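Local structure of ARF-like GTPase (Chlamydomonas reinhardtii, 4M9Q) at residues G11-G16 with P84-E89; Y77-A82 with I108-N113. The protein belongs to the ARF-like small GTPases, P-loop proteins of the Ras-like fold, and holds phosphoaminophosphonic acid-guanylate ester and a magnesium ion in this model. One frame throughout, in Å; residues are numbered along the deposited sequence. Where two conformers were deposited one is given.

Interaction 1 (G11-G16 with P84-E89); sequences GLDNAG and PGRFEE. With GNP (phosphoaminophosphonic acid-guanylate ester), chain D.
Arg-86 reaches from the 3-10 turn just before helix 87-99 to the carboxylate of Asp-13 in a forked salt bridge. Its NH1 donates to Asp-13 OD1 at 3.3 Å; NH2 lies 2.9 Å from Asp-13 OD2, but the N-H points at the oxygen at only 141°, a weak bond. The carboxylate and guanidinium planes are turned 53° apart; NH1 meets OD1 on its syn side, well out of the carboxylate plane, although OD1 lies nearly in the plane of the guanidinium. Arg-86 NH2 also comes close to the carbonyl O of Asp-13, at an angle too poor for a hydrogen bond. A second hydrogen on NH1 is used within the 84-89 segment, where Glu-89 OE2 accepts it at 2.6 Å in a nearly straight bond of 172°, from above the Glu-89 carboxylate. Asp-13, Arg-86 and Glu-89 thus form one network, and Glu-89 OE1 is paired with Arg-62. The arginine chain is bent at chi2 and chi3 and sets one guanidinium face against Leu-12 CD1. That methyl also meets Glu-89 CG, at a separation short enough to be taken with caution. The loop involved is the P-loop (Walker A motif) of the GTPase fold, between strand 3-10 and helix 17-24, with a type II turn from Leu-12 to Ala-15 closed by Ala-15 N on Leu-12 O. On the nucleotide side, the backbone amide of Gly-16 donates to O2B of phosphoaminophosphonic acid-guanylate ester at 3.0 Å, while Asn-14 N approaches its bridging N3B to 3.1 Å. Carbonyls of the same loop are satisfied by lysines: Gly-11 O accepts from Lys-17 NZ, and Asn-14 O from Lys-114 NZ.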
loop_
_atom_site.group_PDB
_atom_site.type_symbol
_atom_site.label_atom_id
_atom_site.label_comp_id
_atom_site.label_asym_id
_atom_site.label_seq_id
_atom_site.Cartn_x
_atom_site.Cartn_y
_atom_site.Cartn_z
ATOM N N GLY A 11 2.368 -3.985 3.919
ATOM C CA GLY A 11 3.731 -3.891 4.455
ATOM C C GLY A 11 3.798 -4.551 5.818
ATOM O O GLY A 11 2.784 -4.755 6.435
ATOM N N LEU A 12 5.002 -4.844 6.298
ATOM C CA LEU A 12 5.164 -5.617 7.528
ATOM C C LEU A 12 4.683 -4.788 8.710
ATOM O O LEU A 12 4.587 -3.547 8.642
ATOM C CB LEU A 12 6.633 -5.976 7.765
ATOM C CG LEU A 12 7.381 -6.830 6.746
ATOM C CD1 LEU A 12 8.811 -7.074 7.220
ATOM C CD2 LEU A 12 6.662 -8.150 6.440
ATOM N N ASP A 13 4.413 -5.476 9.810
ATOM C CA ASP A 13 4.121 -4.789 11.038
ATOM C C ASP A 13 5.283 -3.839 11.342
ATOM O O ASP A 13 6.430 -4.115 11.041
ATOM C CB ASP A 13 3.904 -5.775 12.173
ATOM C CG ASP A 13 5.115 -6.613 12.449
ATOM O OD1 ASP A 13 5.394 -7.516 11.627
ATOM O OD2 ASP A 13 5.798 -6.377 13.479
ATOM N N ASN A 14 4.940 -2.679 11.870
ATOM C CA ASN A 14 5.887 -1.673 12.288
ATOM C C ASN A 14 6.438 -0.787 11.161
ATOM O O ASN A 14 7.207 0.146 11.409
ATOM C CB ASN A 14 7.029 -2.307 13.106
ATOM C CG ASN A 14 7.683 -1.312 14.047
ATOM O OD1 ASN A 14 6.996 -0.680 14.850
ATOM N ND2 ASN A 14 9.013 -1.150 13.942
ATOM N N ALA A 15 5.996 -1.026 9.934
ATOM C CA ALA A 15 6.535 -0.303 8.791
ATOM C C ALA A 15 6.105 1.176 8.820
ATOM O O ALA A 15 6.891 2.094 8.398
ATOM C CB ALA A 15 6.089 -0.957 7.504
ATOM N N GLY A 16 4.881 1.389 9.325
ATOM C CA GLY A 16 4.320 2.730 9.472
ATOM C C GLY A 16 3.091 3.029 8.659
ATOM O O GLY A 16 2.851 4.198 8.375
ATOM N N PRO A 84 16.811 -2.582 8.032
ATOM C CA PRO A 84 17.270 -3.550 7.021
ATOM C C PRO A 84 17.251 -5.014 7.482
ATOM O O PRO A 84 17.240 -5.927 6.656
ATOM C CB PRO A 84 18.719 -3.125 6.746
ATOM C CG PRO A 84 18.974 -1.913 7.553
ATOM C CD PRO A 84 17.942 -1.850 8.623
ATOM N N GLY A 85 17.253 -5.240 8.791
ATOM C CA GLY A 85 17.107 -6.580 9.299
ATOM C C GLY A 85 15.861 -7.247 8.771
ATOM O O GLY A 85 15.820 -8.476 8.709
ATOM N N ARG A 86 14.847 -6.453 8.376
ATOM C CA ARG A 86 13.585 -7.013 7.974
ATOM C C ARG A 86 13.364 -6.965 6.479
ATOM O O ARG A 86 12.287 -7.361 5.981
ATOM C CB ARG A 86 12.468 -6.305 8.725
ATOM C CG ARG A 86 12.518 -6.554 10.216
ATOM C CD ARG A 86 11.332 -7.391 10.680
ATOM N NE ARG A 86 10.304 -6.568 11.249
ATOM C CZ ARG A 86 9.033 -6.910 11.389
ATOM N NH1 ARG A 86 8.581 -8.093 11.001
ATOM N NH2 ARG A 86 8.196 -6.024 11.918
ATOM N N PHE A 87 14.362 -6.506 5.747
ATOM C CA PHE A 87 14.214 -6.371 4.298
ATOM C C PHE A 87 13.903 -7.691 3.663
ATOM O O PHE A 87 13.083 -7.755 2.764
ATOM C CB PHE A 87 15.449 -5.769 3.640
ATOM C CG PHE A 87 15.574 -4.273 3.774
ATOM C CD1 PHE A 87 14.622 -3.495 4.470
ATOM C CD2 PHE A 87 16.670 -3.621 3.231
ATOM C CE1 PHE A 87 14.785 -2.112 4.589
ATOM C CE2 PHE A 87 16.833 -2.243 3.378
ATOM C CZ PHE A 87 15.878 -1.498 4.052
ATOM N N GLU A 88 14.533 -8.761 4.118
ATOM C CA GLU A 88 14.322 -10.043 3.457
ATOM C C GLU A 88 12.906 -10.571 3.683
ATOM O O GLU A 88 12.323 -11.111 2.741
ATOM C CB GLU A 88 15.366 -11.080 3.856
ATOM C CG GLU A 88 15.427 -12.258 2.892
ATOM C CD GLU A 88 16.231 -11.952 1.642
ATOM O OE1 GLU A 88 16.722 -10.817 1.525
ATOM O OE2 GLU A 88 16.372 -12.838 0.776
ATOM N N GLU A 89 12.332 -10.418 4.886
ATOM C CA GLU A 89 10.945 -10.846 5.056
ATOM C C GLU A 89 9.971 -9.916 4.324
ATOM O O GLU A 89 8.929 -10.367 3.842
ATOM C CB GLU A 89 10.485 -11.093 6.493
ATOM C CG GLU A 89 10.454 -9.936 7.420
ATOM C CD GLU A 89 9.582 -10.188 8.661
ATOM O OE1 GLU A 89 8.423 -10.679 8.567
ATOM O OE2 GLU A 89 10.067 -9.875 9.777
HETATM P PG GNP D . 0.825 -2.779 12.019
HETATM O O1G GNP D . -0.558 -1.979 12.284
HETATM O O2G GNP D . 0.925 -3.272 10.534
HETATM O O3G GNP D . 0.930 -3.867 13.104
HETATM N N3B GNP D . 2.074 -1.632 12.132
HETATM P PB GNP D . 1.942 -0.229 11.201
HETATM O O1B GNP D . 0.417 0.277 11.047
HETATM O O2B GNP D . 2.603 -0.534 9.885
HETATM O O3A GNP D . 2.854 0.770 12.034
HETATM P PA GNP D . 2.434 2.144 12.718
HETATM O O1A GNP D . 1.601 1.668 13.844
HETATM O O2A GNP D . 1.916 3.039 11.648
HETATM O "O5'" GNP D . 3.885 2.621 13.184
HETATM C "C5'" GNP D . 4.733 1.702 13.913
HETATM C "C4'" GNP D . 5.704 2.481 14.840
HETATM O "O4'" GNP D . 6.544 3.265 13.979
HETATM C "C3'" GNP D . 5.029 3.536 15.705
HETATM O "O3'" GNP D . 5.814 3.905 16.837
HETATM C "C2'" GNP D . 5.055 4.763 14.860
HETATM O "O2'" GNP D . 5.005 5.968 15.566
HETATM C "C1'" GNP D . 6.418 4.648 14.254
HETATM N N9 GNP D . 6.643 5.416 13.026
HETATM C C8 GNP D . 5.834 5.419 11.968
HETATM N N7 GNP D . 6.351 6.165 10.982
HETATM C C5 GNP D . 7.507 6.670 11.424
HETATM C C6 GNP D . 8.518 7.571 10.843
HETATM O O6 GNP D . 8.394 8.046 9.699
HETATM N N1 GNP D . 9.574 7.843 11.580
HETATM C C2 GNP D . 9.750 7.337 12.841
HETATM N N2 GNP D . 10.855 7.706 13.492
HETATM N N3 GNP D . 8.866 6.504 13.451
HETATM C C4 GNP D . 7.711 6.175 12.781
#

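Interaction 2 (Y77-A82 with I108-N113); sequences YVVDAA and ICIFAN. With GNP (phosphoaminophosphonic acid-guanylate ester), chain D.
Two neighbouring parallel strands of the central sheet, 74-80 and 108-113, meet here as the strands of a beta-alpha-beta crossover whose helix is 87-99. Tyr-77 pairs with Ile-110, Val-78 with Phe-111, Val-79 with Ala-112 and Asp-80 with Asn-113, and the short strand axes run 20° apart. Five backbone bonds hold this register, among them Tyr-77 N to Cys-109 O (2.8 Å) and Val-79 N to Phe-111 O, which is nearly straight at 173°. The last joins Ala-81 N to Asn-113 O at 3.0 Å, just beyond the strand end at Asp-80. Tyr-77 O has an additional CA-H...O contact from Ile-110 CA.

On the face carrying Tyr-77 and Val-79, helix 87-99 lies over both residues. Tyr-77 CB rests on Ile-108 CG2 at 3.9 Å, while its ring, with CG anti to the backbone N (chi1 -165°), leads away from strand 108-113 and its OH bonds to Ser-90 OG. Val-79 CG2 and Ile-110 CG2 add a looser apolar contact. On the other face, with Val-78, Phe-111 and Asn-113, the C-terminal end of strand 108-113 reaches the nucleotide in this Ras-like GTPase fold. There Val-78 CG1 touches Asn-113 CB at 3.8 Å, obliquely, and the amide beyond is fixed at both ends: ND2 donates to Ala-15 O and OD1 accepts from Ala-146 N. Asn-113 ND2 also comes within 3.3 Å of guanine N7 of phosphoaminophosphonic acid-guanylate ester. Asn-113 matches the first residue of the NKxD guanine-recognition motif, which Lys-114 and Asp-116 continue. Where strand 74-80 ends, Asp-80 OD1 accepts from Ala-82 N at 3.0 Å, an Asx turn, and Asp-80 OD2 forms a salt bridge with Lys-114.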
loop_
_atom_site.group_PDB
_atom_site.type_symbol
_atom_site.label_atom_id
_atom_site.label_comp_id
_atom_site.label_asym_id
_atom_site.label_seq_id
_atom_site.Cartn_x
_atom_site.Cartn_y
_atom_site.Cartn_z
ATOM N N TYR A 77 2.828 -0.186 -0.736
ATOM C CA TYR A 77 3.593 -1.057 0.105
ATOM C C TYR A 77 4.589 -0.218 0.907
ATOM O O TYR A 77 5.352 0.562 0.329
ATOM C CB TYR A 77 4.307 -2.072 -0.739
ATOM C CG TYR A 77 4.841 -3.242 0.070
ATOM C CD1 TYR A 77 4.022 -4.270 0.440
ATOM C CD2 TYR A 77 6.174 -3.288 0.460
ATOM C CE1 TYR A 77 4.508 -5.305 1.187
ATOM C CE2 TYR A 77 6.657 -4.315 1.214
ATOM C CZ TYR A 77 5.817 -5.321 1.573
ATOM O OH TYR A 77 6.312 -6.355 2.292
ATOM N N VAL A 78 4.569 -0.328 2.229
ATOM C CA VAL A 78 5.386 0.486 3.089
ATOM C C VAL A 78 6.452 -0.388 3.713
ATOM O O VAL A 78 6.182 -1.482 4.233
ATOM C CB VAL A 78 4.528 1.130 4.193
ATOM C CG1 VAL A 78 5.350 2.112 5.039
ATOM C CG2 VAL A 78 3.314 1.860 3.601
ATOM N N VAL A 79 7.695 0.108 3.675
ATOM C CA VAL A 79 8.831 -0.584 4.236
ATOM C C VAL A 79 9.425 0.308 5.291
ATOM O O VAL A 79 9.528 1.526 5.096
ATOM C CB VAL A 79 9.915 -0.815 3.181
ATOM C CG1 VAL A 79 11.107 -1.545 3.790
ATOM C CG2 VAL A 79 9.363 -1.633 2.047
ATOM N N ASP A 80 9.843 -0.288 6.409
ATOM C CA ASP A 80 10.607 0.481 7.402
ATOM C C ASP A 80 12.014 0.519 6.863
ATOM O O ASP A 80 12.740 -0.485 6.950
ATOM C CB ASP A 80 10.521 -0.171 8.786
ATOM C CG ASP A 80 11.271 0.594 9.886
ATOM O OD1 ASP A 80 12.051 1.536 9.581
ATOM O OD2 ASP A 80 11.123 0.191 11.098
ATOM N N ALA A 81 12.384 1.671 6.314
ATOM C CA ALA A 81 13.647 1.803 5.639
ATOM C C ALA A 81 14.810 1.778 6.622
ATOM O O ALA A 81 15.958 1.615 6.198
ATOM C CB ALA A 81 13.686 3.086 4.786
ATOM N N ALA A 82 14.511 1.959 7.912
ATOM C CA ALA A 82 15.532 2.092 8.956
ATOM C C ALA A 82 15.742 0.793 9.670
ATOM O O ALA A 82 16.468 0.775 10.646
ATOM C CB ALA A 82 15.172 3.164 9.978
ATOM N N ILE A 108 2.336 -0.569 -7.818
ATOM C CA ILE A 108 2.756 -0.550 -6.414
ATOM C C ILE A 108 3.535 0.733 -6.099
ATOM O O ILE A 108 4.541 1.074 -6.724
ATOM C CB ILE A 108 3.739 -1.653 -6.034
ATOM C CG1 ILE A 108 3.572 -2.909 -6.835
ATOM C CG2 ILE A 108 3.570 -2.046 -4.563
ATOM C CD1 ILE A 108 2.275 -3.500 -6.598
ATOM N N CYS A 109 3.059 1.472 -5.131
ATOM C CA CYS A 109 3.774 2.614 -4.663
ATOM C C CYS A 109 4.501 2.151 -3.391
ATOM O O CYS A 109 3.882 1.733 -2.455
ATOM C CB CYS A 109 2.794 3.717 -4.369
ATOM S SG CYS A 109 3.541 5.086 -3.519
ATOM N N ILE A 110 5.821 2.153 -3.407
ATOM C CA ILE A 110 6.583 1.650 -2.309
ATOM C C ILE A 110 7.109 2.838 -1.540
ATOM O O ILE A 110 7.818 3.682 -2.096
ATOM C CB ILE A 110 7.753 0.781 -2.811
ATOM C CG1 ILE A 110 7.189 -0.411 -3.616
ATOM C CG2 ILE A 110 8.609 0.289 -1.635
ATOM C CD1 ILE A 110 8.105 -0.990 -4.657
ATOM N N PHE A 111 6.744 2.941 -0.271
ATOM C CA PHE A 111 7.260 4.024 0.544
ATOM C C PHE A 111 8.407 3.533 1.402
ATOM O O PHE A 111 8.267 2.631 2.195
ATOM C CB PHE A 111 6.165 4.586 1.422
ATOM C CG PHE A 111 5.211 5.499 0.706
ATOM C CD1 PHE A 111 5.644 6.661 0.209
ATOM C CD2 PHE A 111 3.872 5.206 0.622
ATOM C CE1 PHE A 111 4.771 7.535 -0.419
ATOM C CE2 PHE A 111 2.968 6.075 0.019
ATOM C CZ PHE A 111 3.419 7.232 -0.524
ATOM N N ALA A 112 9.570 4.117 1.212
ATOM C CA ALA A 112 10.738 3.781 2.036
ATOM C C ALA A 112 10.636 4.676 3.257
ATOM O O ALA A 112 11.207 5.764 3.284
ATOM C CB ALA A 112 12.048 4.058 1.286
ATOM N N ASN A 113 9.887 4.221 4.243
ATOM C CA ASN A 113 9.495 5.060 5.376
ATOM C C ASN A 113 10.582 5.224 6.468
ATOM O O ASN A 113 11.568 4.499 6.528
ATOM C CB ASN A 113 8.204 4.516 5.975
ATOM C CG ASN A 113 7.575 5.467 6.957
ATOM O OD1 ASN A 113 7.600 6.703 6.767
ATOM N ND2 ASN A 113 7.028 4.920 8.028
HETATM P PG GNP D . 0.825 -2.779 12.019
HETATM O O1G GNP D . -0.558 -1.979 12.284
HETATM O O2G GNP D . 0.925 -3.272 10.534
HETATM O O3G GNP D . 0.930 -3.867 13.104
HETATM N N3B GNP D . 2.074 -1.632 12.132
HETATM P PB GNP D . 1.942 -0.229 11.201
HETATM O O1B GNP D . 0.417 0.277 11.047
HETATM O O2B GNP D . 2.603 -0.534 9.885
HETATM O O3A GNP D . 2.854 0.770 12.034
HETATM P PA GNP D . 2.434 2.144 12.718
HETATM O O1A GNP D . 1.601 1.668 13.844
HETATM O O2A GNP D . 1.916 3.039 11.648
HETATM O "O5'" GNP D . 3.885 2.621 13.184
HETATM C "C5'" GNP D . 4.733 1.702 13.913
HETATM C "C4'" GNP D . 5.704 2.481 14.840
HETATM O "O4'" GNP D . 6.544 3.265 13.979
HETATM C "C3'" GNP D . 5.029 3.536 15.705
HETATM O "O3'" GNP D . 5.814 3.905 16.837
HETATM C "C2'" GNP D . 5.055 4.763 14.860
HETATM O "O2'" GNP D . 5.005 5.968 15.566
HETATM C "C1'" GNP D . 6.418 4.648 14.254
HETATM N N9 GNP D . 6.643 5.416 13.026
HETATM C C8 GNP D . 5.834 5.419 11.968
HETATM N N7 GNP D . 6.351 6.165 10.982
HETATM C C5 GNP D . 7.507 6.670 11.424
HETATM C C6 GNP D . 8.518 7.571 10.843
HETATM O O6 GNP D . 8.394 8.046 9.699
HETATM N N1 GNP D . 9.574 7.843 11.580
HETATM C C2 GNP D . 9.750 7.337 12.841
HETATM N N2 GNP D . 10.855 7.706 13.492
HETATM N N3 GNP D . 8.866 6.504 13.451
HETATM C C4 GNP D . 7.711 6.175 12.781
#

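From the N terminus, strand 3-10 leads into the loop 11-16, which finds its partner 84-89 only after 67 intervening residues; interaction 1 closes that long loop. Strand segment 77-82 lies inside it, yet its partner 108-113 comes after 84-89, so interaction 2 closes a shorter loop, 25 residues that hold all of helix 87-99, and the two contacts cross. Interaction 1 ties the P-loop to the beginning of that helix, and interaction 2 joins the strands that come before and after it in the chain. They meet directly: Phe-87 CE1 packs on Asp-80 O, and Gly-11 CA on Tyr-77 CE1. Both touch the nucleotide, interaction 1 at its phosphates and interaction 2 at its base.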